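PDB 6LIR: TCR beta chain from Gallus gallus, which probably pairs with the TCR alpha chain to form the chicken alpha-beta T-cell receptor, which would recognise antigen presented by MHC molecules. Local coordinates for residues Q22-W31 with R65-L73; P126-K135 with R186-N194. All coordinates share one frame; numbering follows the deposited sequence.

Contact 1: residues Q22-W31 with R65-L73; sequences QNDNHDYMSW and RSSQEVFHL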
loop_
_atom_site.group_PDB
_atom_site.type_symbol
_atom_site.label_atom_id
_atom_site.label_comp_id
_atom_site.label_asym_id
_atom_site.label_seq_id
_atom_site.Cartn_x
_atom_site.Cartn_y
_atom_site.Cartn_z
ATOM N N GLN B 22 -9.185 9.254 -18.630
ATOM C CA GLN B 22 -8.739 8.005 -19.225
ATOM C C GLN B 22 -8.429 8.246 -20.691
ATOM O O GLN B 22 -9.118 9.018 -21.363
ATOM C CB GLN B 22 -9.811 6.911 -19.083
ATOM C CG GLN B 22 -11.185 7.353 -19.556
ATOM C CD GLN B 22 -11.685 6.584 -20.757
ATOM O OE1 GLN B 22 -11.007 5.697 -21.277
ATOM N NE2 GLN B 22 -12.889 6.919 -21.202
ATOM N N ASN B 23 -7.383 7.587 -21.181
ATOM C CA ASN B 23 -6.960 7.752 -22.565
ATOM C C ASN B 23 -7.108 6.471 -23.379
ATOM O O ASN B 23 -6.320 6.225 -24.293
ATOM N N ASP B 24 -8.111 5.647 -23.078
ATOM C CA ASP B 24 -8.306 4.406 -23.817
ATOM C C ASP B 24 -9.583 4.401 -24.645
ATOM O O ASP B 24 -9.954 3.349 -25.176
ATOM C CB ASP B 24 -8.305 3.211 -22.859
ATOM C CG ASP B 24 -7.017 3.098 -22.073
ATOM O OD1 ASP B 24 -5.970 2.817 -22.692
ATOM O OD2 ASP B 24 -7.048 3.290 -20.838
ATOM N N ASN B 25 -10.249 5.548 -24.786
ATOM C CA ASN B 25 -11.503 5.643 -25.534
ATOM C C ASN B 25 -12.554 4.679 -24.983
ATOM O O ASN B 25 -13.383 4.147 -25.724
ATOM C CB ASN B 25 -11.282 5.404 -27.031
ATOM C CG ASN B 25 -12.439 5.899 -27.876
ATOM O OD1 ASN B 25 -13.002 6.962 -27.613
ATOM N ND2 ASN B 25 -12.806 5.125 -28.891
ATOM N N HIS B 26 -12.521 4.447 -23.675
ATOM C CA HIS B 26 -13.429 3.498 -23.051
ATOM C C HIS B 26 -14.801 4.122 -22.864
ATOM O O HIS B 26 -14.919 5.273 -22.436
ATOM C CB HIS B 26 -12.883 3.045 -21.698
ATOM C CG HIS B 26 -11.854 1.965 -21.794
ATOM N ND1 HIS B 26 -11.154 1.507 -20.700
ATOM C CD2 HIS B 26 -11.404 1.253 -22.854
ATOM C CE1 HIS B 26 -10.318 0.558 -21.081
ATOM N NE2 HIS B 26 -10.451 0.384 -22.384
ATOM N N ASP B 27 -15.845 3.350 -23.165
ATOM C CA ASP B 27 -17.192 3.872 -22.977
ATOM C C ASP B 27 -17.635 3.773 -21.525
ATOM O O ASP B 27 -18.355 4.652 -21.039
ATOM C CB ASP B 27 -18.186 3.117 -23.865
ATOM C CG ASP B 27 -17.934 3.332 -25.346
ATOM O OD1 ASP B 27 -17.340 4.371 -25.711
ATOM O OD2 ASP B 27 -18.333 2.459 -26.147
ATOM N N TYR B 28 -17.196 2.742 -20.809
ATOM C CA TYR B 28 -17.593 2.554 -19.422
ATOM C C TYR B 28 -16.567 3.193 -18.502
ATOM O O TYR B 28 -15.361 2.973 -18.654
ATOM C CB TYR B 28 -17.743 1.067 -19.094
ATOM C CG TYR B 28 -18.284 0.800 -17.706
ATOM C CD1 TYR B 28 -19.651 0.842 -17.452
ATOM C CD2 TYR B 28 -17.429 0.508 -16.649
ATOM C CE1 TYR B 28 -20.150 0.600 -16.186
ATOM C CE2 TYR B 28 -17.918 0.264 -15.380
ATOM C CZ TYR B 28 -19.280 0.311 -15.154
ATOM O OH TYR B 28 -19.775 0.069 -13.892
ATOM N N MET B 29 -17.050 3.994 -17.556
ATOM C CA MET B 29 -16.229 4.496 -16.468
ATOM C C MET B 29 -17.023 4.356 -15.182
ATOM O O MET B 29 -18.251 4.248 -15.201
ATOM C CB MET B 29 -15.808 5.952 -16.695
ATOM C CG MET B 29 -14.999 6.155 -17.958
ATOM S SD MET B 29 -14.406 7.842 -18.105
ATOM C CE MET B 29 -13.272 7.914 -16.715
ATOM N N SER B 30 -16.318 4.385 -14.057
ATOM C CA SER B 30 -17.003 4.174 -12.793
ATOM C C SER B 30 -16.168 4.741 -11.662
ATOM O O SER B 30 -14.965 4.969 -11.803
ATOM C CB SER B 30 -17.286 2.687 -12.558
ATOM O OG SER B 30 -16.080 1.946 -12.524
ATOM N N TRP B 31 -16.827 4.931 -10.524
ATOM C CA TRP B 31 -16.195 5.408 -9.302
ATOM C C TRP B 31 -16.536 4.428 -8.192
ATOM O O TRP B 31 -17.706 4.071 -8.013
ATOM C CB TRP B 31 -16.665 6.819 -8.932
ATOM C CG TRP B 31 -15.881 7.927 -9.586
ATOM C CD1 TRP B 31 -16.292 8.725 -10.618
ATOM C CD2 TRP B 31 -14.558 8.366 -9.243
ATOM N NE1 TRP B 31 -15.307 9.630 -10.939
ATOM C CE2 TRP B 31 -14.232 9.430 -10.111
ATOM C CE3 TRP B 31 -13.615 7.961 -8.290
ATOM C CZ2 TRP B 31 -13.007 10.095 -10.054
ATOM C CZ3 TRP B 31 -12.395 8.623 -8.237
ATOM C CH2 TRP B 31 -12.104 9.677 -9.113
ATOM N N ARG B 65 -20.585 12.647 -16.627
ATOM C CA ARG B 65 -19.650 12.197 -17.654
ATOM C C ARG B 65 -19.646 13.289 -18.716
ATOM O O ARG B 65 -20.442 13.286 -19.656
ATOM C CB ARG B 65 -20.067 10.843 -18.216
ATOM C CG ARG B 65 -19.171 10.319 -19.322
ATOM C CD ARG B 65 -17.889 9.715 -18.772
ATOM N NE ARG B 65 -17.086 9.089 -19.819
ATOM C CZ ARG B 65 -17.251 7.838 -20.235
ATOM N NH1 ARG B 65 -16.473 7.345 -21.191
ATOM N NH2 ARG B 65 -18.199 7.082 -19.696
ATOM N N SER B 66 -18.731 14.250 -18.543
ATOM C CA SER B 66 -18.706 15.435 -19.391
ATOM C C SER B 66 -18.235 15.115 -20.803
ATOM O O SER B 66 -18.592 15.825 -21.750
ATOM C CB SER B 66 -17.816 16.511 -18.764
ATOM O OG SER B 66 -16.485 16.048 -18.609
ATOM N N SER B 67 -17.430 14.071 -20.962
ATOM C CA SER B 67 -16.926 13.680 -22.270
ATOM C C SER B 67 -16.460 12.237 -22.178
ATOM O O SER B 67 -16.449 11.635 -21.101
ATOM C CB SER B 67 -15.787 14.597 -22.727
ATOM O OG SER B 67 -14.668 14.470 -21.865
ATOM N N GLN B 68 -16.067 11.690 -23.331
ATOM C CA GLN B 68 -15.587 10.313 -23.380
ATOM C C GLN B 68 -14.401 10.087 -22.447
ATOM O O GLN B 68 -14.247 8.991 -21.894
ATOM C CB GLN B 68 -15.217 9.950 -24.820
ATOM C CG GLN B 68 -14.679 8.541 -25.017
ATOM C CD GLN B 68 -15.767 7.478 -25.028
ATOM O OE1 GLN B 68 -16.833 7.651 -24.435
ATOM N NE2 GLN B 68 -15.499 6.366 -25.705
ATOM N N GLU B 69 -13.576 11.111 -22.235
ATOM C CA GLU B 69 -12.332 10.950 -21.490
ATOM C C GLU B 69 -12.473 11.203 -19.995
ATOM O O GLU B 69 -11.616 10.754 -19.227
ATOM C CB GLU B 69 -11.251 11.892 -22.045
ATOM C CG GLU B 69 -10.868 11.637 -23.493
ATOM C CD GLU B 69 -11.799 12.326 -24.472
ATOM O OE1 GLU B 69 -11.677 12.077 -25.691
ATOM O OE2 GLU B 69 -12.656 13.113 -24.019
ATOM N N VAL B 70 -13.526 11.890 -19.558
ATOM C CA VAL B 70 -13.567 12.492 -18.231
ATOM C C VAL B 70 -14.869 12.115 -17.542
ATOM O O VAL B 70 -15.953 12.285 -18.112
ATOM C CB VAL B 70 -13.430 14.027 -18.300
ATOM C CG1 VAL B 70 -13.454 14.624 -16.902
ATOM C CG2 VAL B 70 -12.157 14.418 -19.029
ATOM N N PHE B 71 -14.762 11.647 -16.299
ATOM C CA PHE B 71 -15.916 11.294 -15.478
ATOM C C PHE B 71 -15.737 11.962 -14.122
ATOM O O PHE B 71 -14.813 11.621 -13.375
ATOM C CB PHE B 71 -16.036 9.776 -15.334
ATOM C CG PHE B 71 -17.327 9.319 -14.720
ATOM C CD1 PHE B 71 -18.486 10.062 -14.868
ATOM C CD2 PHE B 71 -17.380 8.135 -14.000
ATOM C CE1 PHE B 71 -19.679 9.633 -14.306
ATOM C CE2 PHE B 71 -18.566 7.702 -13.435
ATOM C CZ PHE B 71 -19.718 8.451 -13.586
ATOM N N HIS B 72 -16.624 12.903 -13.804
ATOM C CA HIS B 72 -16.533 13.669 -12.569
ATOM C C HIS B 72 -17.357 13.022 -11.468
ATOM O O HIS B 72 -18.489 12.589 -11.696
ATOM C CB HIS B 72 -17.030 15.102 -12.782
ATOM C CG HIS B 72 -16.269 15.864 -13.818
ATOM N ND1 HIS B 72 -15.053 16.460 -13.559
ATOM C CD2 HIS B 72 -16.555 16.139 -15.112
ATOM C CE1 HIS B 72 -14.620 17.063 -14.652
ATOM N NE2 HIS B 72 -15.512 16.884 -15.609
ATOM N N LEU B 73 -16.795 12.999 -10.262
ATOM C CA LEU B 73 -17.511 12.607 -9.055
ATOM C C LEU B 73 -17.591 13.820 -8.139
ATOM O O LEU B 73 -16.556 14.350 -7.720
ATOM C CB LEU B 73 -16.824 11.437 -8.348
ATOM C CG LEU B 73 -17.528 10.941 -7.079
ATOM C CD1 LEU B 73 -18.843 10.240 -7.412
ATOM C CD2 LEU B 73 -16.619 10.027 -6.262
#
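Two side-chain donors grip the backbone oxygen of Gln-68: Gln-22 NE2 lies 2.6 Å from Gln-68 O in a bent, weak bond, while Arg-65 NH1 makes a much straighter one. The same NE2 also donates to His-26 O, on a lone pair in the carbonyl plane. Across the contact, Arg-65 holds the loop through NH2, which stands 2.8 Å from Asp-27 O at an N-H...O angle of 162°; the acceptor lies in the guanidinium plane, although the donor sits above the carbonyl plane. Met-29 SD rests on one guanidinium face, 3.4 Å from Arg-65 NE.

Gln-68 bends at chi2 (78°), turning its amide to the loop, where NE2 meets Asp-27 OD1 at 2.7 Å in an almost linear bond and Asn-25 OD1 at 3.2 Å.

The bonds that cross fasten the loop between strands 16-21 and 28-34 to the turn between strands 61-67 and 70-75, across the two sheets of an immunoglobulin V-set domain. Deeper in the sandwich, Trp-31 is the core tryptophan, also touching Cys-20 of the Cys-20 to Cys-88 disulfide. Its NE1 donates to Phe-71 O at 3.2 Å, with the oxygen near the indole plane. Leu-73 CB lies over one face, 3.5 Å from the five-membered-ring centroid, and the Phe-71 ring meets the indole obliquely, planes 38° apart. A leucine in place of Trp-31 would probably leave Phe-71 O without its indole donor and open a gap beside Leu-73. Met-29 CE packs on Phe-71 CB at 3.6 Å.

Contact 2: residues P126-K135 with R186-N194; sequences PSKQEIQEKK and RISAQEWFN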
loop_
_atom_site.group_PDB
_atom_site.type_symbol
_atom_site.label_atom_id
_atom_site.label_comp_id
_atom_site.label_asym_id
_atom_site.label_seq_id
_atom_site.Cartn_x
_atom_site.Cartn_y
_atom_site.Cartn_z
ATOM N N PRO B 126 22.917 6.008 8.465
ATOM C CA PRO B 126 22.960 4.559 8.665
ATOM C C PRO B 126 24.051 4.183 9.654
ATOM O O PRO B 126 25.041 4.897 9.830
ATOM C CB PRO B 126 23.265 4.014 7.267
ATOM C CG PRO B 126 23.989 5.124 6.592
ATOM C CD PRO B 126 23.390 6.398 7.126
ATOM N N SER B 127 23.842 3.053 10.321
ATOM C CA SER B 127 24.768 2.620 11.359
ATOM C C SER B 127 26.065 2.121 10.740
ATOM O O SER B 127 26.055 1.266 9.848
ATOM C CB SER B 127 24.128 1.518 12.201
ATOM O OG SER B 127 25.049 0.995 13.141
ATOM N N LYS B 128 27.192 2.645 11.231
ATOM C CA LYS B 128 28.488 2.149 10.781
ATOM C C LYS B 128 28.690 0.699 11.195
ATOM O O LYS B 128 29.354 -0.066 10.485
ATOM C CB LYS B 128 29.615 3.032 11.326
ATOM C CG LYS B 128 29.485 4.503 10.951
ATOM C CD LYS B 128 30.850 5.159 10.759
ATOM C CE LYS B 128 30.711 6.564 10.181
ATOM N NZ LYS B 128 31.342 6.699 8.835
ATOM N N GLN B 129 28.105 0.298 12.324
ATOM C CA GLN B 129 28.206 -1.088 12.764
ATOM C C GLN B 129 27.431 -2.021 11.838
ATOM O O GLN B 129 27.922 -3.103 11.495
ATOM C CB GLN B 129 27.720 -1.225 14.205
ATOM C CG GLN B 129 28.052 -2.568 14.827
ATOM C CD GLN B 129 27.368 -2.775 16.158
ATOM O OE1 GLN B 129 26.872 -1.825 16.766
ATOM N NE2 GLN B 129 27.330 -4.022 16.619
ATOM N N GLU B 130 26.205 -1.643 11.453
ATOM C CA GLU B 130 25.465 -2.448 10.483
ATOM C C GLU B 130 26.262 -2.611 9.194
ATOM O O GLU B 130 26.383 -3.720 8.660
ATOM C CB GLU B 130 24.098 -1.823 10.179
ATOM C CG GLU B 130 23.377 -2.499 8.997
ATOM C CD GLU B 130 22.134 -1.747 8.508
ATOM O OE1 GLU B 130 21.177 -2.415 8.059
ATOM O OE2 GLU B 130 22.108 -0.500 8.567
ATOM N N ILE B 131 26.815 -1.507 8.686
ATOM C CA ILE B 131 27.599 -1.546 7.452
ATOM C C ILE B 131 28.732 -2.561 7.567
ATOM O O ILE B 131 28.978 -3.351 6.650
ATOM C CB ILE B 131 28.137 -0.141 7.119
ATOM C CG1 ILE B 131 26.982 0.814 6.813
ATOM C CG2 ILE B 131 29.099 -0.201 5.951
ATOM C CD1 ILE B 131 27.398 2.273 6.746
ATOM N N GLN B 132 29.465 -2.526 8.680
ATOM C CA GLN B 132 30.555 -3.480 8.871
ATOM C C GLN B 132 30.034 -4.906 9.036
ATOM O O GLN B 132 30.546 -5.839 8.405
ATOM C CB GLN B 132 31.412 -3.068 10.065
ATOM C CG GLN B 132 32.206 -1.802 9.796
ATOM C CD GLN B 132 32.799 -1.184 11.046
ATOM O OE1 GLN B 132 32.625 0.008 11.300
ATOM N NE2 GLN B 132 33.521 -1.985 11.824
ATOM N N GLU B 133 29.042 -5.103 9.911
ATOM C CA GLU B 133 28.568 -6.458 10.204
ATOM C C GLU B 133 27.829 -7.076 9.021
ATOM O O GLU B 133 28.038 -8.251 8.696
ATOM C CB GLU B 133 27.669 -6.446 11.440
ATOM C CG GLU B 133 28.392 -6.119 12.732
ATOM C CD GLU B 133 27.445 -6.000 13.909
ATOM O OE1 GLU B 133 26.225 -6.172 13.706
ATOM O OE2 GLU B 133 27.919 -5.740 15.036
ATOM N N LYS B 134 26.932 -6.312 8.385
ATOM C CA LYS B 134 26.045 -6.854 7.360
ATOM C C LYS B 134 26.422 -6.470 5.936
ATOM O O LYS B 134 25.781 -6.957 4.997
ATOM C CB LYS B 134 24.600 -6.399 7.613
ATOM C CG LYS B 134 24.126 -6.558 9.045
ATOM C CD LYS B 134 24.006 -8.019 9.427
ATOM C CE LYS B 134 23.340 -8.165 10.783
ATOM N NZ LYS B 134 23.066 -9.586 11.129
ATOM N N LYS B 135 27.426 -5.612 5.748
ATOM C CA LYS B 135 27.792 -5.101 4.422
ATOM C C LYS B 135 26.595 -4.461 3.719
ATOM O O LYS B 135 26.502 -4.461 2.491
ATOM C CB LYS B 135 28.431 -6.191 3.556
ATOM C CG LYS B 135 29.937 -6.327 3.806
ATOM C CD LYS B 135 30.596 -7.349 2.888
ATOM C CE LYS B 135 30.484 -6.949 1.422
ATOM N NZ LYS B 135 31.791 -7.073 0.707
ATOM N N ARG B 186 17.194 -0.136 2.210
ATOM C CA ARG B 186 18.394 -0.904 2.519
ATOM C C ARG B 186 19.191 -1.133 1.242
ATOM O O ARG B 186 18.650 -1.632 0.250
ATOM C CB ARG B 186 18.051 -2.240 3.182
ATOM C CG ARG B 186 19.247 -2.869 3.907
ATOM C CD ARG B 186 18.864 -4.053 4.785
ATOM N NE ARG B 186 19.871 -4.288 5.825
ATOM C CZ ARG B 186 19.991 -5.417 6.518
ATOM N NH1 ARG B 186 19.172 -6.432 6.287
ATOM N NH2 ARG B 186 20.936 -5.533 7.445
ATOM N N ILE B 187 20.467 -0.742 1.259
ATOM C CA ILE B 187 21.326 -0.849 0.088
ATOM C C ILE B 187 22.621 -1.556 0.467
ATOM O O ILE B 187 22.995 -1.635 1.640
ATOM C CB ILE B 187 21.639 0.536 -0.510
ATOM C CG1 ILE B 187 22.346 1.395 0.538
ATOM C CG2 ILE B 187 20.360 1.214 -0.992
ATOM C CD1 ILE B 187 22.635 2.799 0.085
ATOM N N SER B 188 23.307 -2.074 -0.552
ATOM C CA SER B 188 24.623 -2.668 -0.357
ATOM C C SER B 188 25.622 -1.620 0.126
ATOM O O SER B 188 25.471 -0.422 -0.126
ATOM C CB SER B 188 25.113 -3.305 -1.657
ATOM O OG SER B 188 25.444 -2.305 -2.603
ATOM N N ALA B 189 26.645 -2.084 0.855
ATOM C CA ALA B 189 27.707 -1.186 1.302
ATOM C C ALA B 189 28.393 -0.484 0.130
ATOM O O ALA B 189 28.708 0.709 0.216
ATOM C CB ALA B 189 28.724 -1.962 2.139
ATOM N N GLN B 190 28.617 -1.203 -0.978
ATOM C CA GLN B 190 29.229 -0.603 -2.167
ATOM C C GLN B 190 28.420 0.589 -2.675
ATOM O O GLN B 190 28.989 1.614 -3.076
ATOM C CB GLN B 190 29.429 -1.643 -3.273
ATOM C CG GLN B 190 28.352 -2.697 -3.431
ATOM C CD GLN B 190 28.578 -3.880 -2.505
ATOM O OE1 GLN B 190 28.223 -3.830 -1.327
ATOM N NE2 GLN B 190 29.201 -4.936 -3.022
ATOM N N GLU B 191 27.088 0.481 -2.657
ATOM C CA GLU B 191 26.268 1.584 -3.145
ATOM C C GLU B 191 26.257 2.732 -2.147
ATOM O O GLU B 191 26.159 3.896 -2.545
ATOM C CB GLU B 191 24.840 1.107 -3.428
ATOM C CG GLU B 191 23.960 2.197 -4.035
ATOM C CD GLU B 191 22.559 1.736 -4.435
ATOM O OE1 GLU B 191 22.178 0.583 -4.143
ATOM O OE2 GLU B 191 21.827 2.546 -5.051
ATOM N N TRP B 192 26.382 2.429 -0.853
ATOM C CA TRP B 192 26.398 3.488 0.151
ATOM C C TRP B 192 27.710 4.263 0.119
ATOM O O TRP B 192 27.721 5.480 0.335
ATOM C CB TRP B 192 26.161 2.917 1.549
ATOM C CG TRP B 192 26.475 3.914 2.629
ATOM C CD1 TRP B 192 27.495 3.852 3.536
ATOM C CD2 TRP B 192 25.778 5.139 2.894
ATOM N NE1 TRP B 192 27.467 4.955 4.356
ATOM C CE2 TRP B 192 26.425 5.760 3.984
ATOM C CE3 TRP B 192 24.666 5.764 2.324
ATOM C CZ2 TRP B 192 25.997 6.979 4.510
ATOM C CZ3 TRP B 192 24.243 6.977 2.847
ATOM C CH2 TRP B 192 24.906 7.570 3.930
ATOM N N PHE B 193 28.830 3.581 -0.136
ATOM C CA PHE B 193 30.145 4.222 -0.075
ATOM C C PHE B 193 30.483 4.826 -1.439
ATOM O O PHE B 193 31.400 4.410 -2.147
ATOM C CB PHE B 193 31.203 3.225 0.377
ATOM C CG PHE B 193 31.236 3.018 1.861
ATOM C CD1 PHE B 193 31.388 4.091 2.722
ATOM C CD2 PHE B 193 31.105 1.747 2.396
ATOM C CE1 PHE B 193 31.413 3.902 4.091
ATOM C CE2 PHE B 193 31.127 1.553 3.761
ATOM C CZ PHE B 193 31.280 2.631 4.611
ATOM N N ASN B 194 29.706 5.846 -1.786
ATOM C CA ASN B 194 29.879 6.647 -2.987
ATOM C C ASN B 194 29.345 8.039 -2.676
ATOM O O ASN B 194 28.124 8.228 -2.583
ATOM C CB ASN B 194 29.137 6.012 -4.168
ATOM C CG ASN B 194 29.437 6.692 -5.497
ATOM O OD1 ASN B 194 29.864 7.848 -5.545
ATOM N ND2 ASN B 194 29.200 5.973 -6.589
#
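Glu-130 carries CG opposite its backbone N (chi1 170°) and stays extended beyond it, and Arg-186, with chi1 of -162° and a chain straight from CG to NE, reaches across to meet it. Glu-130 OE1 is 3.2 Å from both Arg-186 NE and Arg-186 NH2, a salt bridge in which one oxygen takes two weak, bent hydrogen bonds. OE1 lies at the guanidinium edge, near its plane, and the carboxylate is turned 30° from that plane. Lys-134 CG touches the same edge, 3.7 Å from Arg-186 NH2. Thr-138 also bonds Glu-130 OE1. Arg-186 NH1 turns to a salt bridge with Asp-135 of the TCR alpha chain, and Lys-134 NZ donates to Ser-114 O of that chain, so this polar side belongs to the subunit interface.

In the C1-set domain, helix 128-134 links strands 120-124 and 136-146, and the short helix 189-192 follows strand 178-188; the contact packs these two connections against each other at one end of the sandwich. Trp-192 is the hub of the apolar side: Pro-126 CG lies over one face of its six-membered ring, 3.4 Å from Trp-192 CZ2, in a CH-pi contact, while its own CD1 sits 3.9 Å above the Phe-193 ring plane, over its centre. Ile-131 divides its branches between these aromatics. CD1 approaches the indole obliquely, 3.6 Å from Trp-192 CD1, and CG2 comes within 3.5 Å of Phe-193 CE2.

Where helix 128-134 ends, Lys-135 takes positive phi, and its O accepts from Ala-189 N at 2.9 Å, joining the end of one helix to the start of the other. Ala-189 heads its own helix, whose N-cap, Ser-188, accepts from Glu-191 N through OG.

How the contacts relate
Contact 1 and contact 2 lie in different immunoglobulin domains, V-set and C1-set, on opposite sides of the chain's centre. Their centres are 48 Å apart and their nearest atoms about 33 Å, so neither touches the other; along the chain, contact 1 closes before contact 2 opens. Each joins connections between strands at an end of its sandwich, but the means differ: contact 1 joins hydrogen bonds from a loop to packing across the two sheets, whereas contact 2 sets two helical connections together with a salt bridge beside their apolar packing. Their surroundings differ too. No other chain of the assembly touches the segments of contact 1, while contact 2 borders the TCR alpha chain.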